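Local coordinates for protein D-ribitol-5-phosphate phosphatase (Bacteroides thetaiotaomicron, PDB 4JB3) that removes the phosphate from D-ribitol 5-phosphate and D-ribitol 1-phosphate, and can also dephosphorylate a riboflavin precursor, as a HAD-family phosphatase using magnesium, at residues R121-P134 with Y155-K169. Numbering follows the deposited sequence.
Sequences RKSYHVYLLSNTNP and YCDKLYLSYQLGHTK
L128 and Y160 join two neighbouring parallel strands, 125-130 and 158-161, of the Rossmann-like HAD core, the two strands of a beta-alpha-beta unit connected through helix 134-140, with 158-161 at the edge of the sheet. L128 O accepts from Y160 N at 2.8 Å, and Y160 O in turn receives S130 N. On one face of the sheet L128 CB packs tightly against L159 CD2 at 3.4 Å; on the other, L129 CD1 rests on Y160 CB.

At the C-terminal end of the strands, where HAD active sites lie, the amide of N131 makes a two-pronged link to the backbone of K169: OD1 takes K169 N on a lone pair at 2.8 Å, while ND2 gives an N-H, nearly in its own amide plane, to K169 O. The K169 chain, bent at chi3 (-71°), returns its NZ to L129 O at 3.0 Å; the same ammonium forms salt bridges with D193 and D30, the probable nucleophile. P134 CD sits over the centre of the Y163 ring in a CH-pi contact.

At the opposite end, D157 OD2 accepts V126 N, and its OD1 is met from above the carboxylate plane by R121 NH2 at 2.8 Å, the two flat groups standing 85° apart. Replacing R121 with an alanine would probably leave D157 OD1 without its charged mate and the bridging water without its NE donor, while V126 N could still hold OD2. One water bridges this corner, accepting from R121 NE at 2.9 Å and donating to Y124 O, with D157 OD2 unusually close to it.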
ATOM      1  N   ARG A 121       6.123  13.786   9.138  1.00 11.49           N
ATOM      2  CA  ARG A 121       6.539  13.097  10.351  1.00 11.69           C
ATOM      3  C   ARG A 121       6.947  14.054  11.457  1.00 13.49           C
ATOM      4  O   ARG A 121       6.986  13.666  12.614  1.00 16.95           O
ATOM      5  CB  ARG A 121       7.645  12.084  10.060  1.00 15.27           C
ATOM      6  CG  ARG A 121       7.186  10.978   9.127  1.00 14.65           C
ATOM      7  CD  ARG A 121       8.122   9.790   9.182  1.00 16.28           C
ATOM      8  NE  ARG A 121       8.086   9.148  10.490  1.00 15.38           N
ATOM      9  CZ  ARG A 121       8.965   8.240  10.896  1.00 17.55           C
ATOM     10  NH1 ARG A 121       9.956   7.873  10.096  1.00 26.45           N
ATOM     11  NH2 ARG A 121       8.863   7.711  12.107  1.00 18.98           N
ATOM     12  N   LYS A 122       7.218  15.306  11.096  1.00 22.11           N
ATOM     13  CA  LYS A 122       7.542  16.316  12.096  1.00 20.77           C
ATOM     14  C   LYS A 122       6.312  16.683  12.922  1.00 21.75           C
ATOM     15  O   LYS A 122       6.429  17.129  14.064  1.00 23.52           O
ATOM     16  CB  LYS A 122       8.092  17.576  11.428  1.00 22.50           C
ATOM     17  CG  LYS A 122       9.175  17.313  10.405  1.00 31.24           C
ATOM     18  CD  LYS A 122       9.891  18.600  10.031  1.00 38.80           C
ATOM     19  CE  LYS A 122      10.735  18.409   8.781  1.00 42.82           C
ATOM     20  NZ  LYS A 122      11.664  17.252   8.906  1.00 44.31           N
ATOM     21  N   SER A 123       5.135  16.478  12.341  1.00 17.76           N
ATOM     22  CA  SER A 123       3.889  16.941  12.940  1.00 15.61           C
ATOM     23  C   SER A 123       2.890  15.827  13.254  1.00 16.18           C
ATOM     24  O   SER A 123       1.951  16.046  14.031  1.00 17.95           O
ATOM     25  CB  SER A 123       3.213  17.961  12.017  1.00 21.01           C
ATOM     26  OG  SER A 123       4.033  19.099  11.819  1.00 25.28           O
ATOM     27  N   TYR A 124       3.071  14.656  12.643  1.00 12.90           N
ATOM     28  CA  TYR A 124       2.109  13.567  12.769  1.00 12.78           C
ATOM     29  C   TYR A 124       2.778  12.227  13.023  1.00 11.67           C
ATOM     30  O   TYR A 124       3.919  11.995  12.600  1.00 13.62           O
ATOM     31  CB  TYR A 124       1.281  13.437  11.476  1.00 12.48           C
ATOM     32  CG  TYR A 124       0.506  14.679  11.125  1.00 12.80           C
ATOM     33  CD1 TYR A 124      -0.742  14.914  11.674  1.00 13.29           C
ATOM     34  CD2 TYR A 124       1.032  15.620  10.260  1.00 13.06           C
ATOM     35  CE1 TYR A 124      -1.446  16.060  11.380  1.00 14.26           C
ATOM     36  CE2 TYR A 124       0.336  16.766   9.948  1.00 13.58           C
ATOM     37  CZ  TYR A 124      -0.905  16.980  10.506  1.00 17.07           C
ATOM     38  OH  TYR A 124      -1.611  18.123  10.215  1.00 17.93           O
ATOM     39  N   HIS A 125       2.046  11.327  13.682  1.00 11.04           N
ATOM     40  CA  HIS A 125       2.387   9.912  13.660  1.00 11.50           C
ATOM     41  C   HIS A 125       1.897   9.364  12.332  1.00 11.96           C
ATOM     42  O   HIS A 125       0.755   9.597  11.939  1.00 14.45           O
ATOM     43  CB  HIS A 125       1.738   9.165  14.828  1.00 13.54           C
ATOM     44  CG  HIS A 125       2.110   9.713  16.172  1.00 19.36           C
ATOM     45  ND1 HIS A 125       3.331   9.471  16.762  1.00 31.22           N
ATOM     46  CD2 HIS A 125       1.422  10.497  17.036  1.00 25.67           C
ATOM     47  CE1 HIS A 125       3.382  10.084  17.932  1.00 26.30           C
ATOM     48  NE2 HIS A 125       2.235  10.712  18.122  1.00 26.13           N
ATOM     49  N   VAL A 126       2.779   8.673  11.623  1.00 10.64           N
ATOM     50  CA  VAL A 126       2.470   8.187  10.290  1.00  8.82           C
ATOM     51  C   VAL A 126       2.575   6.676  10.280  1.00  9.21           C
ATOM     52  O   VAL A 126       3.572   6.106  10.744  1.00  9.93           O
ATOM     53  CB  VAL A 126       3.428   8.791   9.251  1.00  8.84           C
ATOM     54  CG1 VAL A 126       3.185   8.197   7.870  1.00 10.12           C
ATOM     55  CG2 VAL A 126       3.284  10.312   9.234  1.00 11.44           C
ATOM     56  N   TYR A 127       1.550   6.022   9.754  1.00  8.08           N
ATOM     57  CA  TYR A 127       1.535   4.565   9.669  1.00  7.83           C
ATOM     58  C   TYR A 127       1.186   4.105   8.280  1.00  8.03           C
ATOM     59  O   TYR A 127       0.527   4.823   7.521  1.00  9.31           O
ATOM     60  CB  TYR A 127       0.512   3.980  10.647  1.00  8.62           C
ATOM     61  CG  TYR A 127       0.730   4.415  12.068  1.00  8.65           C
ATOM     62  CD1 TYR A 127       1.692   3.803  12.849  1.00 11.77           C
ATOM     63  CD2 TYR A 127      -0.020   5.438  12.628  1.00  9.11           C
ATOM     64  CE1 TYR A 127       1.907   4.200  14.141  1.00 12.00           C
ATOM     65  CE2 TYR A 127       0.181   5.845  13.928  1.00 10.56           C
ATOM     66  CZ  TYR A 127       1.150   5.213  14.682  1.00 11.26           C
ATOM     67  OH  TYR A 127       1.359   5.607  15.987  1.00 15.03           O
ATOM     68  N   LEU A 128       1.605   2.895   7.942  1.00  7.26           N
ATOM     69  CA  LEU A 128       1.168   2.269   6.705  1.00  7.77           C
ATOM     70  C   LEU A 128       0.199   1.158   7.051  1.00  7.94           C
ATOM     71  O   LEU A 128       0.406   0.423   8.021  1.00  8.55           O
ATOM     72  CB  LEU A 128       2.357   1.679   5.945  1.00 10.72           C
ATOM     73  CG  LEU A 128       2.098   1.212   4.509  1.00 12.50           C
ATOM     74  CD1 LEU A 128       2.341   2.366   3.539  1.00 12.89           C
ATOM     75  CD2 LEU A 128       2.956   0.001   4.143  1.00 14.47           C
ATOM     76  N   LEU A 129      -0.870   1.035   6.270  1.00  6.69           N
ATOM     77  CA  LEU A 129      -1.777  -0.104   6.415  1.00  9.13           C
ATOM     78  C   LEU A 129      -2.087  -0.567   5.010  1.00  7.66           C
ATOM     79  O   LEU A 129      -2.754   0.144   4.250  1.00  8.90           O
ATOM     80  CB  LEU A 129      -3.054   0.296   7.162  1.00  8.22           C
ATOM     81  CG  LEU A 129      -4.152  -0.765   7.301  1.00  9.81           C
ATOM     82  CD1 LEU A 129      -3.689  -1.923   8.176  1.00 10.13           C
ATOM     83  CD2 LEU A 129      -5.441  -0.163   7.860  1.00 12.25           C
ATOM     84  N   SER A 130      -1.576  -1.740   4.636  1.00  6.49           N
ATOM     85  CA  SER A 130      -1.626  -2.122   3.236  1.00  7.73           C
ATOM     86  C   SER A 130      -1.780  -3.600   2.979  1.00  7.46           C
ATOM     87  O   SER A 130      -1.219  -4.447   3.701  1.00  7.14           O
ATOM     88  CB  SER A 130      -0.373  -1.615   2.514  1.00 16.02           C
ATOM     89  OG  SER A 130      -0.538  -1.719   1.106  1.00 19.09           O
ATOM     90  N   ASN A 131      -2.537  -3.904   1.932  1.00  6.72           N
ATOM     91  CA  ASN A 131      -2.525  -5.228   1.345  1.00  6.55           C
ATOM     92  C   ASN A 131      -1.272  -5.388   0.513  1.00 10.94           C
ATOM     93  O   ASN A 131      -1.072  -4.689  -0.493  1.00 11.58           O
ATOM     94  CB  ASN A 131      -3.730  -5.428   0.436  1.00  6.85           C
ATOM     95  CG  ASN A 131      -5.022  -5.487   1.190  1.00 11.13           C
ATOM     96  OD1 ASN A 131      -5.041  -5.557   2.418  1.00  9.47           O
ATOM     97  ND2 ASN A 131      -6.128  -5.462   0.456  1.00  9.56           N
ATOM     98  N   THR A 132      -0.425  -6.314   0.929  1.00  7.11           N
ATOM     99  CA  THR A 132       0.827  -6.501   0.237  1.00  6.52           C
ATOM    100  C   THR A 132       1.367  -7.897   0.499  1.00  6.33           C
ATOM    101  O   THR A 132       0.661  -8.751   1.035  1.00  8.40           O
ATOM    102  CB  THR A 132       1.834  -5.359   0.589  1.00  8.98           C
ATOM    103  OG1 THR A 132       2.944  -5.383  -0.318  1.00  9.66           O
ATOM    104  CG2 THR A 132       2.318  -5.463   2.030  1.00 10.99           C
ATOM    105  N   ASN A 133       2.613  -8.128   0.098  1.00  6.44           N
ATOM    106  CA  ASN A 133       3.185  -9.455   0.146  1.00  6.43           C
ATOM    107  C   ASN A 133       4.701  -9.356   0.212  1.00  6.48           C
ATOM    108  O   ASN A 133       5.257  -8.281  -0.030  1.00  7.02           O
ATOM    109  CB  ASN A 133       2.688 -10.277  -1.052  1.00  6.88           C
ATOM    110  CG  ASN A 133       3.141  -9.717  -2.370  1.00  9.42           C
ATOM    111  OD1 ASN A 133       4.325  -9.768  -2.702  1.00  9.83           O
ATOM    112  ND2 ASN A 133       2.199  -9.179  -3.137  1.00  9.79           N
ATOM    113  N   PRO A 134       5.374 -10.461   0.568  1.00  7.22           N
ATOM    114  CA  PRO A 134       6.834 -10.433   0.715  1.00  7.30           C
ATOM    115  C   PRO A 134       7.596 -10.072  -0.551  1.00  6.72           C
ATOM    116  O   PRO A 134       8.700  -9.521  -0.447  1.00  8.10           O
ATOM    117  CB  PRO A 134       7.168 -11.868   1.132  1.00  9.60           C
ATOM    118  CG  PRO A 134       5.937 -12.358   1.804  1.00 13.60           C
ATOM    119  CD  PRO A 134       4.798 -11.730   1.050  1.00  7.23           C
ATOM    120  N   TYR A 155       9.791   6.108   6.231  1.00  8.82           N
ATOM    121  CA  TYR A 155       8.715   7.065   6.005  1.00  9.00           C
ATOM    122  C   TYR A 155       7.536   6.940   6.962  1.00 12.59           C
ATOM    123  O   TYR A 155       6.580   7.707   6.878  1.00 15.05           O
ATOM    124  CB  TYR A 155       8.230   6.970   4.556  1.00  8.15           C
ATOM    125  CG  TYR A 155       9.327   7.313   3.586  1.00  8.89           C
ATOM    126  CD1 TYR A 155       9.532   8.620   3.185  1.00  9.59           C
ATOM    127  CD2 TYR A 155      10.181   6.332   3.094  1.00  8.97           C
ATOM    128  CE1 TYR A 155      10.551   8.942   2.309  1.00 10.75           C
ATOM    129  CE2 TYR A 155      11.209   6.649   2.214  1.00  8.71           C
ATOM    130  CZ  TYR A 155      11.375   7.956   1.823  1.00 10.49           C
ATOM    131  OH  TYR A 155      12.381   8.290   0.953  1.00 11.99           O
ATOM    132  N   CYS A 156       7.600   5.935   7.838  0.54 10.15           N
ATOM    133  CA  CYS A 156       6.510   5.627   8.770  0.54  9.65           C
ATOM    134  C   CYS A 156       7.020   5.277  10.163  0.54 10.44           C
ATOM    135  O   CYS A 156       8.179   4.877  10.335  0.54 12.74           O
ATOM    136  CB  CYS A 156       5.680   4.445   8.262  0.54  9.66           C
ATOM    137  SG  CYS A 156       5.088   4.560   6.570  0.54 13.89           S
ATOM    138  N   ASP A 157       6.145   5.411  11.157  1.00 10.64           N
ATOM    139  CA  ASP A 157       6.459   4.936  12.487  1.00  9.79           C
ATOM    140  C   ASP A 157       6.348   3.421  12.572  1.00 10.76           C
ATOM    141  O   ASP A 157       7.160   2.767  13.245  1.00 13.40           O
ATOM    142  CB  ASP A 157       5.552   5.612  13.510  1.00  9.21           C
ATOM    143  CG  ASP A 157       5.848   7.095  13.645  1.00 13.18           C
ATOM    144  OD1 ASP A 157       6.927   7.440  14.159  1.00 20.63           O
ATOM    145  OD2 ASP A 157       5.014   7.919  13.222  1.00 17.28           O
ATOM    146  N   LYS A 158       5.359   2.862  11.880  1.00  8.90           N
ATOM    147  CA  LYS A 158       5.179   1.410  11.818  1.00  8.79           C
ATOM    148  C   LYS A 158       4.417   1.007  10.562  1.00  9.19           C
ATOM    149  O   LYS A 158       3.543   1.750  10.097  1.00  9.46           O
ATOM    150  CB  LYS A 158       4.441   0.892  13.063  1.00 11.94           C
ATOM    151  CG  LYS A 158       4.300  -0.631  13.106  1.00 11.70           C
ATOM    152  CD  LYS A 158       4.007  -1.132  14.509  1.00 11.58           C
ATOM    153  CE  LYS A 158       3.858  -2.652  14.536  1.00 14.91           C
ATOM    154  NZ  LYS A 158       3.757  -3.159  15.945  1.00 18.65           N
ATOM    155  N   LEU A 159       4.762  -0.162  10.021  1.00 10.87           N
ATOM    156  CA  LEU A 159       4.080  -0.766   8.882  1.00  9.53           C
ATOM    157  C   LEU A 159       3.128  -1.866   9.351  1.00  9.90           C
ATOM    158  O   LEU A 159       3.538  -2.790  10.064  1.00 14.09           O
ATOM    159  CB  LEU A 159       5.097  -1.408   7.939  1.00 13.77           C
ATOM    160  CG  LEU A 159       6.184  -0.523   7.332  1.00 18.56           C
ATOM    161  CD1 LEU A 159       7.138  -1.351   6.489  1.00 22.98           C
ATOM    162  CD2 LEU A 159       5.539   0.489   6.463  1.00 29.65           C
ATOM    163  N   TYR A 160       1.871  -1.781   8.939  1.00  8.08           N
ATOM    164  CA  TYR A 160       0.911  -2.848   9.178  1.00  7.64           C
ATOM    165  C   TYR A 160       0.619  -3.514   7.842  1.00  7.45           C
ATOM    166  O   TYR A 160      -0.045  -2.948   6.966  1.00  8.91           O
ATOM    167  CB  TYR A 160      -0.369  -2.308   9.829  1.00  7.39           C
ATOM    168  CG  TYR A 160      -0.115  -1.730  11.203  1.00  7.75           C
ATOM    169  CD1 TYR A 160      -0.135  -2.539  12.323  1.00 10.15           C
ATOM    170  CD2 TYR A 160       0.193  -0.379  11.378  1.00  8.42           C
ATOM    171  CE1 TYR A 160       0.111  -2.022  13.587  1.00  9.16           C
ATOM    172  CE2 TYR A 160       0.441   0.144  12.644  1.00 11.11           C
ATOM    173  CZ  TYR A 160       0.397  -0.678  13.739  1.00  8.53           C
ATOM    174  OH  TYR A 160       0.645  -0.165  14.995  1.00 10.70           O
ATOM    175  N   LEU A 161       1.124  -4.735   7.702  1.00  7.08           N
ATOM    176  CA  LEU A 161       1.152  -5.440   6.418  1.00  8.39           C
ATOM    177  C   LEU A 161       0.204  -6.624   6.469  1.00  7.69           C
ATOM    178  O   LEU A 161       0.302  -7.468   7.367  1.00  8.42           O
ATOM    179  CB  LEU A 161       2.580  -5.935   6.139  1.00  9.79           C
ATOM    180  CG  LEU A 161       3.674  -4.860   6.222  1.00 11.11           C
ATOM    181  CD1 LEU A 161       5.053  -5.467   5.980  1.00 17.62           C
ATOM    182  CD2 LEU A 161       3.387  -3.760   5.211  1.00 14.17           C
ATOM    183  N   SER A 162      -0.699  -6.698   5.493  1.00  6.82           N
ATOM    184  CA  SER A 162      -1.719  -7.749   5.474  1.00  6.54           C
ATOM    185  C   SER A 162      -1.157  -9.158   5.681  1.00  7.82           C
ATOM    186  O   SER A 162      -1.718  -9.947   6.441  1.00  7.56           O
ATOM    187  CB  SER A 162      -2.498  -7.691   4.158  1.00  7.02           C
ATOM    188  OG  SER A 162      -1.626  -7.913   3.062  1.00  7.55           O
ATOM    189  N   TYR A 163      -0.055  -9.476   5.008  1.00  6.54           N
ATOM    190  CA  TYR A 163       0.451 -10.852   5.016  1.00  6.56           C
ATOM    191  C   TYR A 163       1.026 -11.264   6.369  1.00  8.10           C
ATOM    192  O   TYR A 163       1.178 -12.459   6.651  1.00  9.96           O
ATOM    193  CB  TYR A 163       1.446 -11.089   3.874  1.00  6.56           C
ATOM    194  CG  TYR A 163       2.792 -10.419   4.013  1.00  7.11           C
ATOM    195  CD1 TYR A 163       3.851 -11.070   4.631  1.00  8.49           C
ATOM    196  CD2 TYR A 163       3.013  -9.146   3.498  1.00  8.30           C
ATOM    197  CE1 TYR A 163       5.096 -10.460   4.743  1.00  8.95           C
ATOM    198  CE2 TYR A 163       4.257  -8.535   3.587  1.00  8.61           C
ATOM    199  CZ  TYR A 163       5.287  -9.195   4.212  1.00 10.02           C
ATOM    200  OH  TYR A 163       6.531  -8.598   4.315  1.00 17.23           O
ATOM    201  N   GLN A 164       1.326 -10.284   7.214  1.00  7.13           N
ATOM    202  CA  GLN A 164       1.814 -10.586   8.552  1.00  8.47           C
ATOM    203  C   GLN A 164       0.685 -10.618   9.567  1.00 11.31           C
ATOM    204  O   GLN A 164       0.864 -11.093  10.686  1.00 13.40           O
ATOM    205  CB  GLN A 164       2.846  -9.548   8.972  1.00  7.63           C
ATOM    206  CG  GLN A 164       4.100  -9.601   8.143  1.00  8.87           C
ATOM    207  CD  GLN A 164       5.183  -8.719   8.710  1.00 12.57           C
ATOM    208  OE1 GLN A 164       4.908  -7.629   9.196  1.00 14.50           O
ATOM    209  NE2 GLN A 164       6.421  -9.194   8.666  1.00 13.37           N
ATOM    210  N   LEU A 165      -0.486 -10.132   9.164  1.00 10.73           N
ATOM    211  CA  LEU A 165      -1.612  -9.988  10.081  1.00 11.42           C
ATOM    212  C   LEU A 165      -2.759 -10.968   9.842  1.00 12.68           C
ATOM    213  O   LEU A 165      -3.646 -11.106  10.695  1.00 15.45           O
ATOM    214  CB  LEU A 165      -2.126  -8.548  10.063  1.00 12.32           C
ATOM    215  CG  LEU A 165      -1.072  -7.511  10.445  1.00 12.82           C
ATOM    216  CD1 LEU A 165      -1.662  -6.110  10.349  1.00 16.23           C
ATOM    217  CD2 LEU A 165      -0.583  -7.792  11.854  1.00 16.64           C
ATOM    218  N   GLY A 166      -2.759 -11.639   8.692  1.00  9.81           N
ATOM    219  CA  GLY A 166      -3.727 -12.699   8.442  1.00 11.68           C
ATOM    220  C   GLY A 166      -5.044 -12.258   7.819  1.00 11.14           C
ATOM    221  O   GLY A 166      -5.974 -13.065   7.706  1.00 12.79           O
ATOM    222  N   HIS A 167      -5.133 -10.994   7.426  1.00 10.39           N
ATOM    223  CA  HIS A 167      -6.358 -10.453   6.832  1.00 10.42           C
ATOM    224  C   HIS A 167      -5.971  -9.417   5.802  1.00 11.03           C
ATOM    225  O   HIS A 167      -4.931  -8.768   5.942  1.00  9.38           O
ATOM    226  CB  HIS A 167      -7.219  -9.743   7.891  1.00  9.81           C
ATOM    227  CG  HIS A 167      -7.592 -10.601   9.056  1.00 13.25           C
ATOM    228  ND1 HIS A 167      -8.712 -11.402   9.065  1.00 17.40           N
ATOM    229  CD2 HIS A 167      -7.000 -10.767  10.262  1.00 17.15           C
ATOM    230  CE1 HIS A 167      -8.786 -12.038  10.222  1.00 18.48           C
ATOM    231  NE2 HIS A 167      -7.763 -11.664  10.968  1.00 20.36           N
ATOM    232  N   THR A 168      -6.808  -9.238   4.781  1.00  9.39           N
ATOM    233  CA  THR A 168      -6.650  -8.139   3.832  1.00  9.96           C
ATOM    234  C   THR A 168      -7.797  -7.147   3.955  1.00  8.72           C
ATOM    235  O   THR A 168      -8.944  -7.550   4.202  1.00 10.05           O
ATOM    236  CB  THR A 168      -6.592  -8.633   2.369  1.00 11.16           C
ATOM    237  OG1 THR A 168      -7.590  -9.644   2.165  1.00 13.09           O
ATOM    238  CG2 THR A 168      -5.233  -9.206   2.063  1.00 11.49           C
ATOM    239  N   LYS A 169      -7.491  -5.860   3.781  1.00  8.50           N
ATOM    240  CA  LYS A 169      -8.527  -4.836   3.645  1.00  8.69           C
ATOM    241  C   LYS A 169      -9.427  -5.289   2.497  1.00  9.34           C
ATOM    242  O   LYS A 169      -8.926  -5.797   1.492  1.00 10.58           O
ATOM    243  CB  LYS A 169      -7.900  -3.479   3.307  1.00  9.24           C
ATOM    244  CG  LYS A 169      -6.955  -2.933   4.386  1.00 11.21           C
ATOM    245  CD  LYS A 169      -6.478  -1.526   4.002  1.00 15.65           C
ATOM    246  CE  LYS A 169      -5.529  -1.630   2.848  1.00 19.62           C
ATOM    247  NZ  LYS A 169      -5.026  -0.311   2.415  1.00 13.09           N
TER
HETATM  248  O   HOH W   1       6.037   9.995  12.417  1.00 21.74           O
HETATM  249  O   HOH W   2      -4.034  -2.085   0.163  1.00 16.48           O